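Local atomic coordinates of cytochrome B5 (Ectothiorhodospira shaposhnikovii, PDB entry 1CXY), a protein that binds a heme group and probably carries electrons with it, as its relatives in the cytochrome b5 family do. Residues 8-13 with 81-86; 21-26 with 34-39. One frame throughout, in Å; residues are numbered along the deposited sequence.

Contact 1: 8-13 with 81-86; sequences PVFTLE and YLIGTL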
ATOM      1  N   PRO A   8       3.483  13.401   8.825  1.00 19.34           N
ATOM      2  CA  PRO A   8       3.832  12.525   9.936  1.00 18.23           C
ATOM      3  C   PRO A   8       4.913  11.543   9.527  1.00 18.31           C
ATOM      4  O   PRO A   8       4.988  11.112   8.363  1.00 18.01           O
ATOM      5  CB  PRO A   8       2.525  11.804  10.239  1.00 18.61           C
ATOM      6  CG  PRO A   8       1.463  12.754   9.796  1.00 19.42           C
ATOM      7  CD  PRO A   8       2.035  13.367   8.519  1.00 17.81           C
ATOM      8  N   VAL A   9       5.725  11.131  10.503  1.00 19.09           N
ATOM      9  CA  VAL A   9       6.760  10.151  10.232  1.00 18.38           C
ATOM     10  C   VAL A   9       6.432   8.866  10.990  1.00 18.38           C
ATOM     11  O   VAL A   9       6.143   8.948  12.190  1.00 20.16           O
ATOM     12  CB  VAL A   9       8.163  10.632  10.664  1.00 20.02           C
ATOM     13  CG1 VAL A   9       9.125   9.496  10.353  1.00 22.54           C
ATOM     14  CG2 VAL A   9       8.524  11.899   9.910  1.00 22.26           C
ATOM     15  N   PHE A  10       6.512   7.733  10.328  1.00 17.79           N
ATOM     16  CA  PHE A  10       6.195   6.451  10.936  1.00 18.40           C
ATOM     17  C   PHE A  10       7.396   5.523  10.878  1.00 19.12           C
ATOM     18  O   PHE A  10       8.289   5.731  10.047  1.00 22.48           O
ATOM     19  CB  PHE A  10       5.062   5.758  10.147  1.00 17.05           C
ATOM     20  CG  PHE A  10       3.791   6.576  10.127  1.00 17.08           C
ATOM     21  CD1 PHE A  10       3.470   7.413   9.068  1.00 17.84           C
ATOM     22  CD2 PHE A  10       2.860   6.428  11.151  1.00 16.77           C
ATOM     23  CE1 PHE A  10       2.283   8.129   9.065  1.00 16.81           C
ATOM     24  CE2 PHE A  10       1.684   7.160  11.160  1.00 17.28           C
ATOM     25  CZ  PHE A  10       1.397   8.013  10.112  1.00 17.25           C
ATOM     26  N   THR A  11       7.383   4.441  11.648  1.00 17.99           N
ATOM     27  CA  THR A  11       8.419   3.427  11.468  1.00 18.09           C
ATOM     28  C   THR A  11       7.785   2.213  10.794  1.00 16.77           C
ATOM     29  O   THR A  11       6.559   2.082  10.804  1.00 16.44           O
ATOM     30  CB  THR A  11       8.960   2.934  12.818  1.00 17.96           C
ATOM     31  OG1 THR A  11       7.821   2.374  13.515  1.00 18.59           O
ATOM     32  CG2 THR A  11       9.584   4.060  13.623  1.00 17.95           C
ATOM     33  N   LEU A  12       8.600   1.260  10.332  1.00 17.63           N
ATOM     34  CA  LEU A  12       8.033   0.021   9.803  1.00 17.17           C
ATOM     35  C   LEU A  12       7.284  -0.755  10.885  1.00 17.86           C
ATOM     36  O   LEU A  12       6.339  -1.467  10.562  1.00 16.97           O
ATOM     37  CB  LEU A  12       9.101  -0.864   9.162  1.00 19.36           C
ATOM     38  CG  LEU A  12       9.548  -0.411   7.761  1.00 22.04           C
ATOM     39  CD1 LEU A  12      10.665  -1.307   7.250  1.00 23.21           C
ATOM     40  CD2 LEU A  12       8.389  -0.436   6.777  1.00 22.17           C
ATOM     41  N   GLU A  13       7.701  -0.626  12.138  1.00 17.96           N
ATOM     42  CA  GLU A  13       7.017  -1.327  13.229  1.00 19.49           C
ATOM     43  C   GLU A  13       5.592  -0.842  13.417  1.00 16.53           C
ATOM     44  O   GLU A  13       4.691  -1.634  13.728  1.00 16.73           O
ATOM     45  CB  GLU A  13       7.862  -1.171  14.498  1.00 21.77           C
ATOM     46  CG  GLU A  13       9.141  -2.014  14.390  1.00 26.84           C
ATOM     47  CD  GLU A  13      10.170  -1.506  13.407  1.00 28.08           C
ATOM     48  OE1 GLU A  13      10.352  -0.289  13.184  1.00 27.70           O
ATOM     49  OE2 GLU A  13      10.867  -2.345  12.773  1.00 32.11           O
ATOM     50  N   TYR A  81      -4.096   7.982  -0.837  1.00 15.18           N
ATOM     51  CA  TYR A  81      -4.156   7.327   0.480  1.00 14.97           C
ATOM     52  C   TYR A  81      -2.911   7.598   1.301  1.00 15.27           C
ATOM     53  O   TYR A  81      -2.731   7.031   2.378  1.00 13.62           O
ATOM     54  CB  TYR A  81      -4.360   5.812   0.239  1.00 15.12           C
ATOM     55  CG  TYR A  81      -5.683   5.569  -0.456  1.00 16.29           C
ATOM     56  CD1 TYR A  81      -5.681   5.273  -1.823  1.00 17.61           C
ATOM     57  CD2 TYR A  81      -6.885   5.710   0.223  1.00 18.45           C
ATOM     58  CE1 TYR A  81      -6.878   5.086  -2.484  1.00 17.75           C
ATOM     59  CE2 TYR A  81      -8.095   5.510  -0.441  1.00 18.90           C
ATOM     60  CZ  TYR A  81      -8.060   5.223  -1.797  1.00 20.13           C
ATOM     61  OH  TYR A  81      -9.242   5.050  -2.490  1.00 22.33           O
ATOM     62  N   LEU A  82      -2.053   8.532   0.873  1.00 14.54           N
ATOM     63  CA  LEU A  82      -0.844   8.888   1.602  1.00 14.87           C
ATOM     64  C   LEU A  82      -1.166   9.385   3.003  1.00 14.99           C
ATOM     65  O   LEU A  82      -2.087  10.189   3.175  1.00 14.43           O
ATOM     66  CB  LEU A  82      -0.133  10.056   0.881  1.00 15.00           C
ATOM     67  CG  LEU A  82       1.163  10.552   1.536  1.00 16.43           C
ATOM     68  CD1 LEU A  82       2.206   9.455   1.401  1.00 15.44           C
ATOM     69  CD2 LEU A  82       1.629  11.828   0.824  1.00 18.64           C
ATOM     70  N   ILE A  83      -0.448   8.944   4.041  1.00 14.05           N
ATOM     71  CA  ILE A  83      -0.631   9.544   5.365  1.00 13.95           C
ATOM     72  C   ILE A  83       0.685  10.019   5.974  1.00 14.91           C
ATOM     73  O   ILE A  83       0.653  10.730   6.990  1.00 16.97           O
ATOM     74  CB  ILE A  83      -1.362   8.633   6.371  1.00 14.39           C
ATOM     75  CG1 ILE A  83      -0.604   7.310   6.560  1.00 14.94           C
ATOM     76  CG2 ILE A  83      -2.797   8.353   5.911  1.00 15.18           C
ATOM     77  CD1 ILE A  83      -1.073   6.470   7.749  1.00 15.13           C
ATOM     78  N   GLY A  84       1.835   9.657   5.418  1.00 15.48           N
ATOM     79  CA  GLY A  84       3.116  10.111   5.987  1.00 15.78           C
ATOM     80  C   GLY A  84       4.313   9.476   5.296  1.00 16.67           C
ATOM     81  O   GLY A  84       4.185   8.889   4.226  1.00 16.02           O
ATOM     82  N   THR A  85       5.491   9.695   5.892  1.00 16.81           N
ATOM     83  CA  THR A  85       6.715   9.106   5.360  1.00 18.76           C
ATOM     84  C   THR A  85       7.274   8.085   6.348  1.00 20.40           C
ATOM     85  O   THR A  85       6.871   8.018   7.513  1.00 19.83           O
ATOM     86  CB  THR A  85       7.816  10.150   5.095  1.00 18.11           C
ATOM     87  OG1 THR A  85       8.130  10.788   6.338  1.00 19.49           O
ATOM     88  CG2 THR A  85       7.320  11.189   4.095  1.00 19.79           C
ATOM     89  N   LEU A  86       8.181   7.266   5.855  1.00 22.83           N
ATOM     90  CA  LEU A  86       8.817   6.222   6.644  1.00 24.66           C
ATOM     91  C   LEU A  86      10.161   6.695   7.180  1.00 26.94           C
ATOM     92  O   LEU A  86      10.913   7.279   6.369  1.00 27.25           O
ATOM     93  CB  LEU A  86       8.983   5.013   5.712  1.00 24.63           C
ATOM     94  CG  LEU A  86       9.254   3.650   6.325  1.00 26.08           C
ATOM     95  CD1 LEU A  86       8.081   3.233   7.200  1.00 25.43           C
ATOM     96  CD2 LEU A  86       9.568   2.640   5.244  1.00 26.04           C
TER

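Contact 2: 21-26 with 34-39; sequences PDDCWM and DLTPYV. With HEM (protoporphyrin IX containing Fe), chain B.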
ATOM      1  N   PRO A  21      -7.129  -6.889   6.445  1.00 21.21           N
ATOM      2  CA  PRO A  21      -8.019  -6.298   5.459  1.00 22.04           C
ATOM      3  C   PRO A  21      -8.837  -5.124   5.971  1.00 21.10           C
ATOM      4  O   PRO A  21      -9.069  -4.149   5.252  1.00 22.46           O
ATOM      5  CB  PRO A  21      -8.918  -7.462   5.037  1.00 22.01           C
ATOM      6  CG  PRO A  21      -8.104  -8.673   5.329  1.00 22.16           C
ATOM      7  CD  PRO A  21      -7.321  -8.361   6.581  1.00 21.95           C
ATOM      8  N   ASP A  22      -9.210  -5.160   7.252  1.00 19.21           N
ATOM      9  CA  ASP A  22      -9.968  -4.093   7.865  1.00 18.83           C
ATOM     10  C   ASP A  22      -9.086  -3.043   8.521  1.00 16.22           C
ATOM     11  O   ASP A  22      -9.638  -2.105   9.094  1.00 16.39           O
ATOM     12  CB  ASP A  22     -10.979  -4.648   8.875  1.00 20.45           C
ATOM     13  CG  ASP A  22     -10.340  -5.245  10.105  1.00 23.53           C
ATOM     14  OD1 ASP A  22     -11.100  -5.562  11.056  1.00 24.24           O
ATOM     15  OD2 ASP A  22      -9.117  -5.446  10.184  1.00 23.47           O
ATOM     16  N   ASP A  23      -7.773  -3.091   8.349  1.00 15.78           N
ATOM     17  CA  ASP A  23      -6.879  -2.075   8.930  1.00 15.63           C
ATOM     18  C   ASP A  23      -5.538  -2.254   8.233  1.00 15.51           C
ATOM     19  O   ASP A  23      -4.657  -2.982   8.702  1.00 14.88           O
ATOM     20  CB  ASP A  23      -6.710  -2.262  10.439  1.00 16.96           C
ATOM     21  CG  ASP A  23      -5.947  -1.146  11.120  1.00 17.07           C
ATOM     22  OD1 ASP A  23      -5.711  -1.223  12.358  1.00 17.77           O
ATOM     23  OD2 ASP A  23      -5.547  -0.163  10.485  1.00 16.56           O
ATOM     24  N   CYS A  24      -5.446  -1.757   7.011  1.00 14.05           N
ATOM     25  CA  CYS A  24      -4.348  -2.064   6.105  1.00 14.33           C
ATOM     26  C   CYS A  24      -3.490  -0.875   5.709  1.00 14.26           C
ATOM     27  O   CYS A  24      -3.963  -0.063   4.896  1.00 15.55           O
ATOM     28  CB  CYS A  24      -5.002  -2.660   4.840  1.00 15.45           C
ATOM     29  SG  CYS A  24      -3.843  -3.166   3.537  1.00 14.42           S
ATOM     30  N   TRP A  25      -2.303  -0.775   6.287  1.00 13.79           N
ATOM     31  CA  TRP A  25      -1.364   0.289   5.882  1.00 14.11           C
ATOM     32  C   TRP A  25      -0.216  -0.362   5.116  1.00 15.51           C
ATOM     33  O   TRP A  25       0.084  -1.560   5.290  1.00 16.13           O
ATOM     34  CB  TRP A  25      -0.774   0.994   7.105  1.00 14.38           C
ATOM     35  CG  TRP A  25      -1.708   1.878   7.885  1.00 13.99           C
ATOM     36  CD1 TRP A  25      -3.063   1.976   7.846  1.00 14.76           C
ATOM     37  CD2 TRP A  25      -1.282   2.794   8.915  1.00 14.84           C
ATOM     38  NE1 TRP A  25      -3.528   2.912   8.756  1.00 16.32           N
ATOM     39  CE2 TRP A  25      -2.429   3.410   9.433  1.00 15.75           C
ATOM     40  CE3 TRP A  25      -0.021   3.134   9.419  1.00 15.01           C
ATOM     41  CZ2 TRP A  25      -2.371   4.338  10.471  1.00 16.39           C
ATOM     42  CZ3 TRP A  25       0.057   4.077  10.441  1.00 17.04           C
ATOM     43  CH2 TRP A  25      -1.122   4.667  10.935  1.00 16.66           C
ATOM     44  N   MET A  26       0.402   0.377   4.200  1.00 13.80           N
ATOM     45  CA  MET A  26       1.600  -0.165   3.551  1.00 13.72           C
ATOM     46  C   MET A  26       2.675   0.914   3.460  1.00 14.18           C
ATOM     47  O   MET A  26       2.319   2.079   3.502  1.00 15.52           O
ATOM     48  CB  MET A  26       1.378  -0.598   2.098  1.00 16.70           C
ATOM     49  CG  MET A  26       0.400  -1.738   1.978  1.00 16.24           C
ATOM     50  SD  MET A  26       0.252  -2.232   0.247  1.00 16.39           S
ATOM     51  CE  MET A  26      -1.156  -3.340   0.475  1.00 18.08           C
ATOM     52  N   ASP A  34      -2.561   4.613   4.070  1.00 15.05           N
ATOM     53  CA  ASP A  34      -3.637   3.922   4.781  1.00 14.00           C
ATOM     54  C   ASP A  34      -4.661   3.495   3.727  1.00 14.62           C
ATOM     55  O   ASP A  34      -5.422   4.291   3.188  1.00 15.09           O
ATOM     56  CB  ASP A  34      -4.259   4.843   5.829  1.00 17.63           C
ATOM     57  CG  ASP A  34      -5.461   4.176   6.492  1.00 19.79           C
ATOM     58  OD1 ASP A  34      -5.872   3.074   6.091  1.00 20.69           O
ATOM     59  OD2 ASP A  34      -5.954   4.816   7.456  1.00 24.98           O
ATOM     60  N   LEU A  35      -4.493   2.234   3.305  1.00 14.13           N
ATOM     61  CA  LEU A  35      -5.250   1.710   2.175  1.00 15.21           C
ATOM     62  C   LEU A  35      -6.510   0.953   2.517  1.00 15.46           C
ATOM     63  O   LEU A  35      -7.198   0.387   1.648  1.00 14.81           O
ATOM     64  CB  LEU A  35      -4.257   0.824   1.389  1.00 15.49           C
ATOM     65  CG  LEU A  35      -3.183   1.626   0.634  1.00 15.00           C
ATOM     66  CD1 LEU A  35      -1.948   0.790   0.315  1.00 16.06           C
ATOM     67  CD2 LEU A  35      -3.770   2.198  -0.656  1.00 15.87           C
ATOM     68  N   THR A  36      -6.917   1.025   3.789  1.00 14.91           N
ATOM     69  CA  THR A  36      -8.124   0.331   4.259  1.00 16.66           C
ATOM     70  C   THR A  36      -9.365   0.569   3.421  1.00 17.54           C
ATOM     71  O   THR A  36     -10.019  -0.391   2.953  1.00 19.35           O
ATOM     72  CB  THR A  36      -8.398   0.661   5.734  1.00 16.60           C
ATOM     73  OG1 THR A  36      -7.186   0.493   6.469  1.00 16.65           O
ATOM     74  CG2 THR A  36      -9.452  -0.282   6.301  1.00 17.63           C
ATOM     75  N   PRO A  37      -9.730   1.804   3.091  1.00 16.26           N
ATOM     76  CA  PRO A  37     -10.883   2.103   2.260  1.00 17.57           C
ATOM     77  C   PRO A  37     -10.695   1.589   0.834  1.00 18.18           C
ATOM     78  O   PRO A  37     -11.689   1.212   0.195  1.00 19.83           O
ATOM     79  CB  PRO A  37     -11.011   3.641   2.265  1.00 16.89           C
ATOM     80  CG  PRO A  37      -9.600   4.070   2.581  1.00 18.33           C
ATOM     81  CD  PRO A  37      -9.123   3.053   3.592  1.00 17.15           C
ATOM     82  N   TYR A  38      -9.468   1.501   0.356  1.00 18.42           N
ATOM     83  CA  TYR A  38      -9.258   1.070  -1.036  1.00 20.24           C
ATOM     84  C   TYR A  38      -9.353  -0.425  -1.233  1.00 22.19           C
ATOM     85  O   TYR A  38      -9.739  -0.873  -2.314  1.00 22.87           O
ATOM     86  CB  TYR A  38      -7.899   1.609  -1.523  1.00 19.57           C
ATOM     87  CG  TYR A  38      -7.688   1.259  -2.989  1.00 18.86           C
ATOM     88  CD1 TYR A  38      -6.878   0.190  -3.347  1.00 18.86           C
ATOM     89  CD2 TYR A  38      -8.416   1.923  -3.962  1.00 20.39           C
ATOM     90  CE1 TYR A  38      -6.765  -0.167  -4.684  1.00 19.68           C
ATOM     91  CE2 TYR A  38      -8.297   1.574  -5.300  1.00 20.05           C
ATOM     92  CZ  TYR A  38      -7.476   0.517  -5.642  1.00 19.79           C
ATOM     93  OH  TYR A  38      -7.380   0.169  -6.970  1.00 19.87           O
ATOM     94  N   VAL A  39      -9.108  -1.218  -0.203  1.00 23.04           N
ATOM     95  CA  VAL A  39      -9.102  -2.666  -0.232  1.00 26.73           C
ATOM     96  C   VAL A  39     -10.128  -3.321  -1.129  1.00 27.21           C
ATOM     97  O   VAL A  39      -9.752  -3.951  -2.125  1.00 27.52           O
ATOM     98  CB  VAL A  39      -9.150  -3.221   1.210  1.00 28.12           C
ATOM     99  CG1 VAL A  39      -9.562  -4.681   1.310  1.00 30.53           C
ATOM    100  CG2 VAL A  39      -7.746  -3.087   1.816  1.00 29.09           C
TER
HETATM  101  CHA HEM B 204      -4.223  -3.932 -10.892  1.00 18.87           C
HETATM  102  CHB HEM B 204      -1.282  -6.297  -7.868  1.00 18.05           C
HETATM  103  CHC HEM B 204      -1.432  -2.540  -4.829  1.00 16.35           C
HETATM  104  CHD HEM B 204      -4.275  -0.116  -7.904  1.00 17.99           C
HETATM  105  C1A HEM B 204      -3.506  -4.937 -10.288  1.00 19.15           C
HETATM  106  C2A HEM B 204      -3.408  -6.309 -10.749  1.00 19.48           C
HETATM  107  C3A HEM B 204      -2.569  -6.945  -9.920  1.00 18.11           C
HETATM  108  C4A HEM B 204      -2.148  -5.995  -8.900  1.00 17.79           C
HETATM  109  CMA HEM B 204      -2.107  -8.419  -9.951  1.00 18.18           C
HETATM  110  CAA HEM B 204      -4.097  -6.889 -12.007  1.00 20.79           C
HETATM  111  CBA HEM B 204      -3.132  -7.274 -13.178  1.00 21.23           C
HETATM  112  CGA HEM B 204      -2.637  -6.083 -13.948  1.00 22.38           C
HETATM  113  O1A HEM B 204      -3.293  -5.014 -13.866  1.00 24.08           O
HETATM  114  O2A HEM B 204      -1.608  -6.182 -14.665  1.00 23.49           O
HETATM  115  C1B HEM B 204      -1.027  -5.461  -6.793  1.00 18.09           C
HETATM  116  C2B HEM B 204      -0.147  -5.754  -5.691  1.00 16.45           C
HETATM  117  C3B HEM B 204      -0.162  -4.704  -4.866  1.00 16.50           C
HETATM  118  C4B HEM B 204      -1.092  -3.742  -5.410  1.00 16.40           C
HETATM  119  CMB HEM B 204       0.690  -7.055  -5.595  1.00 17.49           C
HETATM  120  CAB HEM B 204       0.632  -4.516  -3.555  1.00 17.72           C
HETATM  121  CBB HEM B 204       1.187  -3.356  -3.201  1.00 18.94           C
HETATM  122  C1C HEM B 204      -2.222  -1.565  -5.391  1.00 17.47           C
HETATM  123  C2C HEM B 204      -2.525  -0.282  -4.800  1.00 16.90           C
HETATM  124  C3C HEM B 204      -3.301   0.403  -5.653  1.00 17.56           C
HETATM  125  C4C HEM B 204      -3.499  -0.449  -6.824  1.00 18.19           C
HETATM  126  CMC HEM B 204      -1.977   0.147  -3.423  1.00 17.42           C
HETATM  127  CAC HEM B 204      -3.880   1.829  -5.585  1.00 20.57           C
HETATM  128  CBC HEM B 204      -4.392   2.377  -4.502  1.00 22.38           C
HETATM  129  C1D HEM B 204      -4.482  -0.944  -8.991  1.00 19.21           C
HETATM  130  C2D HEM B 204      -5.159  -0.545 -10.197  1.00 19.94           C
HETATM  131  C3D HEM B 204      -5.135  -1.596 -11.022  1.00 20.00           C
HETATM  132  C4D HEM B 204      -4.444  -2.674 -10.362  1.00 19.10           C
HETATM  133  CMD HEM B 204      -5.787   0.851 -10.427  1.00 22.01           C
HETATM  134  CAD HEM B 204      -5.667  -1.700 -12.477  1.00 20.17           C
HETATM  135  CBD HEM B 204      -4.444  -1.700 -13.439  1.00 19.18           C
HETATM  136  CGD HEM B 204      -3.559  -0.485 -13.338  1.00 19.05           C
HETATM  137  O1D HEM B 204      -2.319  -0.595 -13.239  1.00 19.78           O
HETATM  138  O2D HEM B 204      -4.101   0.656 -13.408  1.00 20.66           O
HETATM  139  NA  HEM B 204      -2.752  -4.783  -9.136  1.00 17.04           N
HETATM  140  NB  HEM B 204      -1.599  -4.208  -6.609  1.00 16.72           N
HETATM  141  NC  HEM B 204      -2.857  -1.643  -6.613  1.00 16.44           N
HETATM  142  ND  HEM B 204      -4.029  -2.247  -9.119  1.00 17.57           N
HETATM  143 FE   HEM B 204      -2.769  -3.200  -7.882  1.00 17.11          FE
HETATM  144  O   HOH W   1     -11.371  -2.876   4.238  1.00 46.91           O
HETATM  145  O   HOH W   2      -7.195   1.535   9.175  1.00 20.65           O

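Contact 1: 8-13 with 81-86
Pro8, Val9 and Phe10 run past the closing strand 82-85 and are bridged to it at Thr85, which is gripped through both its backbone polar atoms. Thr85 N gives its hydrogen to Pro8 O at 2.9 Å, and Thr85 O receives Phe10 N at 2.9 Å. The tight part lies over Gly84. Gly84 CA comes to 3.2 Å from Pro8 O and sits, together with Ile83 O, at the edge of the Phe10 ring, so a side chain at Gly84 would run into both the carbonyl and the ring; a glycine suits this place. Ile83 and Gly84 both face Val32 of the neighbouring strand 31-34, a classic beta bulge. The Phe10 side chain, with CG anti to its carbonyl carbon (chi1 -60°), turns its far end to Ile83 and crosses it at about a right angle, Phe10 CZ lying 3.8 Å from Ile83 CD1. Trp25 meets the same phenyl ring edge-to-face. With an alanine in place of Phe10, Ile83 CD1 and Trp25 would probably lose their aromatic partner and a gap would open beside the bulge. The looser, solvent side is that of Val9 and Thr85: Val9 is exposed, and Val9 CG2 approaches Thr85 OG1 only to 3.8 Å. At the outer end the exposed leucines pack closely again, Leu12 meeting Leu86 chiefly through methyl groups, Leu12 CD2 to Leu86 CD2 at 3.6 Å. Thr11, at the N-cap just before Leu12, caps helix 12-15 with OG1 on Gln14 N. The chemistry is thus divided: two backbone bonds, indifferent to side-chain type, set the alignment of the N-terminal segment on this outer strand, while Phe10 and Ile83 pack toward Trp25 and Val32, and Leu12 and Leu86 cover Ala27.

Contact 2: 21-26 with 34-39
The indole of Trp25 and the carboxylate of Asp34 meet obliquely, their planes 44° apart, across a non-hydrogen-bonded pair of the antiparallel sheet. Trp25 NE1 lies 3.2 Å from Asp34 CG, yet its N-H points poorly at OD2, so the contact is close packing and not a hydrogen bond. His18 stacks on the indole. The other flat group, the Tyr38 ring, carries a heme vinyl carbon, CBC, over one face, 3.4 Å above the plane and displaced toward the rim, and Tyr38 OH comes to 3.3 Å from heme CHD. Asp34 OD1 is taken up within its own segment: Thr36 N and Thr36 OG1 both donate to it, the first closing an Asx turn and the second a bond of 2.9 Å. Thr36 OG1 is in turn the acceptor for Cys24 N at 2.9 Å, and for a water that also donates to Asp23 OD2, an oxygen already bonded to His18. This hydroxyl reaches the strand because OG1 stands anti to the carbonyl carbon (chi1 -48°). A threonine suits the position: its hydroxyl gives and accepts at once, while Thr36 CG2 packs 3.3 Å from Asp22 O. Alongside, Leu35 N donates to Cys24 O at 2.8 Å, and a second water joins Pro21 O to Thr36 O. The inner side is apolar. Cys24, tied by its disulfide to Cys53, sets CB against Val39 CG2, and Met26 crosses Leu35 at about a right angle, Met26 SD to Leu35 CD1 at 3.7 Å. The relay from Asp34 through Thr36 to Cys24 N thus supplies the strand with a side-chain acceptor as the chain leaves the sheet, while Met26, Leu35 and the Tyr38 ring offer apolar surface to the heme, whose iron is held by His42 and His70.

How the contacts relate
Contact 1 lies at the surface, and contact 2 is partly buried beside the heme; both reach the same antiparallel sheet. Contact 1 fixes the N-terminal segment on the outer strand 82-85, whereas contact 2 joins strand 23-28 to the loop that follows strand 31-34. Their chemistry follows place: backbone bonds and hydrocarbon packing in the first; a side-chain relay, waters, a disulfide residue and pocket-lining groups in the second. Besides the aromatic pair already described, they touch at separate points: Ile83 CD1 on the Trp25 indole, a probable bond from Asp34 N to Tyr81 O, and Tyr81 OH packed against Tyr38. Contact 2 alone continues into the heme pocket.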